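Local coordinates for protein porin (Acinetobacter baumannii AB307-0294, PDB 5DL7) that probably acts as an outer-membrane porin, a beta-barrel channel that lets small molecules cross the outer membrane, with a putative role in vanillate trafficking, at residues Y199-S204 / A214-L219; K208-R213 / L228-K233. All blocks are in the same frame, centred on the assembly; numbering follows the deposited sequence.

How the contacts relate
Contacts 1 and 2 are two neighbouring hairpins of the barrel wall, sharing strand 210-219: its later half pairs with 199-204 in contact 1, its earlier half with 228-233 in contact 2. Their centres lie about 17 Å apart and they touch, Ser204 packing on Arg211 and Arg213, and Ala214 on Leu228. Contact 1 is partly buried: Thr200, Tyr215 and Ala217 are enclosed, Tyr215 touching Pro132, and Thr200 and Ala217 meeting Thr133. Contact 2 is a surface contact without a buried residue. The Tyr215 and Ala217 face changes from apolar and hydroxyl packing to the guanidinium groups of Arg211 and Arg213; the other, from a polar Tyr199-His216 bond beside Glu218 to apolar and aromatic Tyr210, Leu212 and Phe230.

Contact 1 (Y199-S204 / A214-L219); sequences YTLGGS and AYHAEL
The His216 ring meets Tyr199 at its edge: NE2 donates to Tyr199 OH at 3.1 Å, and the oxygen lies 4° out of the imidazole plane. Leu201 CD2 also approaches the edge of this ring. The two ring planes stand oblique to each other, at 56°. Tyr199 reaches across because CG sits between its backbone N and carbonyl carbon (chi1 80°), leaning the ring over the neighbouring strand, where CE2 comes 3.5 Å from Glu218 CB. On the side of the sheet that carries Thr200 and Ala217, the Tyr215 ring lies obliquely against bare backbone, CD1 3.5 Å from Gly202 CA; the lack of a side chain at Gly202 makes this approach possible.

Beneath the rings, backbone bonds join the hydrogen-bonded pairs Tyr199-Glu218, Leu201-His216 and Gly203-Ala214, as expected of an antiparallel barrel hairpin. His216 O is gripped twice: by Leu201 N at 2.9 Å, and by Thr200 OG1 at 2.7 Å from above the carbonyl plane. Thr200 OG1 is also hydrogen-bonded to Thr133 OG1, tying the hairpin to a loop.

With NE2 directed at Tyr199 and ND1 hydrogen-bonded to Gln226 NE2 of strand 223-235, His216 has both ring nitrogens engaged, which fixes its rotation and is consistent with a neutral imidazole linking three adjacent strands.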
loop_
_atom_site.group_PDB
_atom_site.type_symbol
_atom_site.label_atom_id
_atom_site.label_comp_id
_atom_site.label_asym_id
_atom_site.label_seq_id
_atom_site.Cartn_x
_atom_site.Cartn_y
_atom_site.Cartn_z
ATOM N N TYR A 199 -2.445 -5.291 17.679
ATOM C CA TYR A 199 -2.968 -3.994 18.110
ATOM C C TYR A 199 -1.955 -2.880 17.810
ATOM O O TYR A 199 -0.719 -3.103 17.685
ATOM C CB TYR A 199 -3.323 -3.981 19.528
ATOM C CG TYR A 199 -2.286 -3.807 20.489
ATOM C CD1 TYR A 199 -1.906 -2.539 20.936
ATOM C CD2 TYR A 199 -1.667 -4.858 21.116
ATOM C CE1 TYR A 199 -0.773 -2.338 21.723
ATOM C CE2 TYR A 199 -0.558 -4.627 21.980
ATOM C CZ TYR A 199 -0.120 -3.388 22.289
ATOM O OH TYR A 199 1.041 -3.205 23.102
ATOM N N THR A 200 -2.532 -1.680 17.577
ATOM C CA THR A 200 -1.677 -0.493 17.367
ATOM C C THR A 200 -2.420 0.730 17.967
ATOM O O THR A 200 -3.645 0.752 17.981
ATOM C CB THR A 200 -1.269 -0.278 15.882
ATOM O OG1 THR A 200 -0.219 0.708 15.768
ATOM C CG2 THR A 200 -2.431 0.039 15.065
ATOM N N LEU A 201 -1.616 1.658 18.484
ATOM C CA LEU A 201 -2.185 2.932 18.908
ATOM C C LEU A 201 -1.150 4.066 18.736
ATOM O O LEU A 201 0.044 3.885 18.692
ATOM C CB LEU A 201 -2.683 2.839 20.301
ATOM C CG LEU A 201 -1.746 2.889 21.389
ATOM C CD1 LEU A 201 -2.544 2.860 22.732
ATOM C CD2 LEU A 201 -0.816 1.677 21.340
ATOM N N GLY A 202 -1.693 5.274 18.514
ATOM C CA GLY A 202 -0.799 6.421 18.436
ATOM C C GLY A 202 -1.582 7.640 17.990
ATOM O O GLY A 202 -2.801 7.777 18.197
ATOM N N GLY A 203 -0.885 8.509 17.389
ATOM C CA GLY A 203 -1.483 9.775 17.005
ATOM C C GLY A 203 -0.795 10.480 15.847
ATOM O O GLY A 203 0.351 10.235 15.533
ATOM N N SER A 204 -1.496 11.464 15.293
ATOM C CA SER A 204 -1.016 12.310 14.178
ATOM C C SER A 204 -1.370 13.771 14.510
ATOM O O SER A 204 -2.534 14.023 14.811
ATOM C CB SER A 204 -1.770 11.787 12.902
ATOM O OG SER A 204 -1.461 12.665 11.825
ATOM N N ALA A 214 3.261 9.246 15.352
ATOM C CA ALA A 214 3.936 8.292 16.266
ATOM C C ALA A 214 2.908 7.186 16.506
ATOM O O ALA A 214 1.814 7.431 16.915
ATOM C CB ALA A 214 4.419 8.913 17.536
ATOM N N TYR A 215 3.380 5.940 16.377
ATOM C CA TYR A 215 2.516 4.805 16.680
ATOM C C TYR A 215 3.375 3.672 17.274
ATOM O O TYR A 215 4.575 3.519 17.000
ATOM C CB TYR A 215 1.839 4.202 15.413
ATOM C CG TYR A 215 0.897 5.173 14.745
ATOM C CD1 TYR A 215 -0.385 5.326 15.156
ATOM C CD2 TYR A 215 1.442 5.945 13.705
ATOM C CE1 TYR A 215 -1.194 6.366 14.621
ATOM C CE2 TYR A 215 0.624 6.949 13.139
ATOM C CZ TYR A 215 -0.614 7.125 13.613
ATOM O OH TYR A 215 -1.361 8.121 12.995
ATOM N N HIS A 216 2.733 2.876 18.069
ATOM C CA HIS A 216 3.235 1.608 18.608
ATOM C C HIS A 216 2.303 0.446 18.168
ATOM O O HIS A 216 1.120 0.617 18.126
ATOM C CB HIS A 216 3.358 1.617 20.175
ATOM C CG HIS A 216 3.548 0.246 20.771
ATOM N ND1 HIS A 216 4.756 -0.414 20.728
ATOM C CD2 HIS A 216 2.662 -0.623 21.300
ATOM C CE1 HIS A 216 4.609 -1.616 21.243
ATOM N NE2 HIS A 216 3.386 -1.749 21.675
ATOM N N ALA A 217 2.883 -0.687 17.894
ATOM C CA ALA A 217 2.134 -1.866 17.424
ATOM C C ALA A 217 2.780 -3.159 18.022
ATOM O O ALA A 217 3.986 -3.245 18.276
ATOM C CB ALA A 217 2.143 -2.038 15.945
ATOM N N GLU A 218 1.899 -4.128 18.225
ATOM C CA GLU A 218 2.299 -5.475 18.623
ATOM C C GLU A 218 1.502 -6.449 17.772
ATOM O O GLU A 218 0.292 -6.546 17.902
ATOM C CB GLU A 218 2.153 -5.717 20.095
ATOM C CG GLU A 218 2.595 -7.133 20.451
ATOM C CD GLU A 218 2.371 -7.454 21.927
ATOM O OE1 GLU A 218 2.918 -6.762 22.726
ATOM O OE2 GLU A 218 1.497 -8.238 22.209
ATOM N N LEU A 219 2.265 -7.333 17.066
ATOM C CA LEU A 219 1.653 -8.554 16.436
ATOM C C LEU A 219 2.029 -9.696 17.362
ATOM O O LEU A 219 3.234 -10.024 17.522
ATOM C CB LEU A 219 2.279 -8.742 15.070
ATOM C CG LEU A 219 1.844 -9.909 14.231
ATOM C CD1 LEU A 219 0.352 -9.801 13.915
ATOM C CD2 LEU A 219 2.635 -10.022 12.967
#

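Contact 2 (K208-R213 / L228-K233); sequences KDYRLR and LGFNGK
Arg211 and Asn231 face each other as a hydrogen-bonded pair in the antiparallel hairpin of strands 210-219 and 223-235, part of the barrel wall of this OprD-family porin. The axes of 210-213 and 228-233 run at 171°, nearly antiparallel. Backbone bonds link Arg211 with Asn231 and Arg213 with Gly229 in both directions, and Lys233 N reaches Asp209 O at 2.9 Å, extending the pairing past the strand into the turn.

Apolar and aromatic contacts occupy the face with Tyr210, Leu212 and Phe230. Gly232 CA lies over the Tyr210 ring, 4.1 Å from its centroid, in a CH-pi contact that the missing side chain permits. Phe230 CD1 comes to the edge of the same ring, while Leu212 CD2 packs on Phe230 CB at 3.6 Å. Tyr210 OH is hydrogen-bonded to Gln234 OE1, and Phe230 also touches Val246 of the next strand.

Polar side chains occupy the opposite face. Arg211 starts extended, with CG anti to the backbone N, then bends at chi3 (72°), which brings NE to a lone pair of Asn231 OD1 at 2.8 Å. The oxygen lies in the guanidinium plane, and the amide stands nearly perpendicular to it, at 83°; a weak second bond comes from NH2. Arg213 CD sits over one face of the Arg211 guanidinium, and Arg211 NH2 rests 3.5 Å above the plane of the Arg213 guanidinium. One water bridges Arg213 and Asn231, accepting from Arg213 NE at 2.7 Å and donating to Asn231 OD1 at 2.8 Å, the same oxygen that Arg211 NE holds.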
loop_
_atom_site.group_PDB
_atom_site.type_symbol
_atom_site.label_atom_id
_atom_site.label_comp_id
_atom_site.label_asym_id
_atom_site.label_seq_id
_atom_site.Cartn_x
_atom_site.Cartn_y
_atom_site.Cartn_z
ATOM N N LYS A 208 1.086 23.740 10.718
ATOM C CA LYS A 208 0.683 24.500 9.549
ATOM C C LYS A 208 1.042 23.759 8.237
ATOM O O LYS A 208 0.188 23.521 7.321
ATOM C CB LYS A 208 1.362 25.914 9.608
ATOM C CG LYS A 208 0.714 26.833 8.546
ATOM C CD LYS A 208 1.184 28.273 8.619
ATOM C CE LYS A 208 2.677 28.327 8.483
ATOM N NZ LYS A 208 3.057 29.745 8.586
ATOM N N ASP A 209 2.336 23.464 8.214
ATOM C CA ASP A 209 2.906 22.919 6.995
ATOM C C ASP A 209 3.418 21.483 7.158
ATOM O O ASP A 209 3.721 20.838 6.147
ATOM C CB ASP A 209 4.044 23.766 6.602
ATOM C CG ASP A 209 3.638 25.149 6.063
ATOM O OD1 ASP A 209 2.481 25.417 5.612
ATOM O OD2 ASP A 209 4.542 25.999 6.173
ATOM N N TYR A 210 3.344 20.873 8.358
ATOM C CA TYR A 210 3.914 19.620 8.665
ATOM C C TYR A 210 2.950 18.792 9.475
ATOM O O TYR A 210 2.101 19.340 10.235
ATOM C CB TYR A 210 5.198 19.680 9.395
ATOM C CG TYR A 210 6.367 20.153 8.676
ATOM C CD1 TYR A 210 6.532 21.497 8.389
ATOM C CD2 TYR A 210 7.151 19.250 8.028
ATOM C CE1 TYR A 210 7.604 21.923 7.570
ATOM C CE2 TYR A 210 8.254 19.671 7.319
ATOM C CZ TYR A 210 8.428 20.963 7.023
ATOM O OH TYR A 210 9.460 21.416 6.230
ATOM N N ARG A 211 3.021 17.490 9.338
ATOM C CA ARG A 211 2.246 16.531 10.136
ATOM C C ARG A 211 3.297 15.717 10.823
ATOM O O ARG A 211 4.215 15.171 10.138
ATOM C CB ARG A 211 1.366 15.719 9.245
ATOM C CG ARG A 211 0.653 14.545 9.922
ATOM C CD ARG A 211 -0.305 13.784 8.979
ATOM N NE ARG A 211 0.446 12.997 7.981
ATOM C CZ ARG A 211 -0.003 11.894 7.363
ATOM N NH1 ARG A 211 -1.312 11.628 7.467
ATOM N NH2 ARG A 211 0.739 11.260 6.447
ATOM N N LEU A 212 3.109 15.392 12.088
ATOM C CA LEU A 212 4.062 14.542 12.903
ATOM C C LEU A 212 3.247 13.345 13.400
ATOM O O LEU A 212 2.097 13.517 13.772
ATOM C CB LEU A 212 4.528 15.302 14.136
ATOM C CG LEU A 212 5.146 16.632 13.939
ATOM C CD1 LEU A 212 5.654 17.206 15.280
ATOM C CD2 LEU A 212 6.196 16.791 12.888
ATOM N N ARG A 213 3.746 12.085 13.343
ATOM C CA ARG A 213 3.022 10.913 13.616
ATOM C C ARG A 213 3.942 9.999 14.478
ATOM O O ARG A 213 5.179 9.909 14.289
ATOM C CB ARG A 213 2.672 10.182 12.370
ATOM C CG ARG A 213 1.781 11.027 11.426
ATOM C CD ARG A 213 1.216 10.198 10.329
ATOM N NE ARG A 213 2.324 9.866 9.423
ATOM C CZ ARG A 213 2.297 8.892 8.467
ATOM N NH1 ARG A 213 1.225 8.147 8.339
ATOM N NH2 ARG A 213 3.289 8.684 7.553
ATOM N N LEU A 228 7.977 6.523 14.006
ATOM C CA LEU A 228 7.956 7.982 14.152
ATOM C C LEU A 228 8.101 8.555 12.752
ATOM O O LEU A 228 8.891 8.001 11.958
ATOM C CB LEU A 228 9.191 8.483 14.921
ATOM C CG LEU A 228 9.183 8.037 16.386
ATOM C CD1 LEU A 228 10.573 8.553 16.938
ATOM C CD2 LEU A 228 8.059 8.723 17.151
ATOM N N GLY A 229 7.424 9.624 12.470
ATOM C CA GLY A 229 7.535 10.191 11.078
ATOM C C GLY A 229 7.050 11.603 11.010
ATOM O O GLY A 229 6.300 12.069 11.886
ATOM N N PHE A 230 7.422 12.284 9.921
ATOM C CA PHE A 230 6.808 13.574 9.635
ATOM C C PHE A 230 6.711 13.703 8.137
ATOM O O PHE A 230 7.428 13.070 7.387
ATOM C CB PHE A 230 7.568 14.697 10.252
ATOM C CG PHE A 230 8.935 14.957 9.708
ATOM C CD1 PHE A 230 9.107 15.718 8.549
ATOM C CD2 PHE A 230 10.036 14.461 10.285
ATOM C CE1 PHE A 230 10.362 15.921 8.018
ATOM C CE2 PHE A 230 11.331 14.691 9.773
ATOM C CZ PHE A 230 11.498 15.471 8.654
ATOM N N ASN A 231 5.806 14.570 7.736
ATOM C CA ASN A 231 5.708 14.964 6.317
ATOM C C ASN A 231 5.220 16.384 6.157
ATOM O O ASN A 231 4.471 16.878 6.979
ATOM C CB ASN A 231 4.826 13.971 5.554
ATOM C CG ASN A 231 3.374 13.972 5.955
ATOM O OD1 ASN A 231 2.991 13.432 6.994
ATOM N ND2 ASN A 231 2.498 14.594 5.095
ATOM N N GLY A 232 5.707 17.073 5.138
ATOM C CA GLY A 232 5.343 18.444 5.017
ATOM C C GLY A 232 5.436 18.995 3.628
ATOM O O GLY A 232 5.876 18.273 2.703
ATOM N N LYS A 233 4.870 20.167 3.519
ATOM C CA LYS A 233 4.912 20.940 2.276
ATOM C C LYS A 233 5.031 22.375 2.730
ATOM O O LYS A 233 4.064 22.956 3.286
ATOM C CB LYS A 233 3.645 20.698 1.481
ATOM C CG LYS A 233 3.602 21.634 0.255
ATOM C CD LYS A 233 2.371 21.214 -0.597
ATOM C CE LYS A 233 2.078 22.171 -1.741
ATOM N NZ LYS A 233 0.656 21.920 -2.198
HETATM O O HOH W 1 4.217 11.707 8.752
#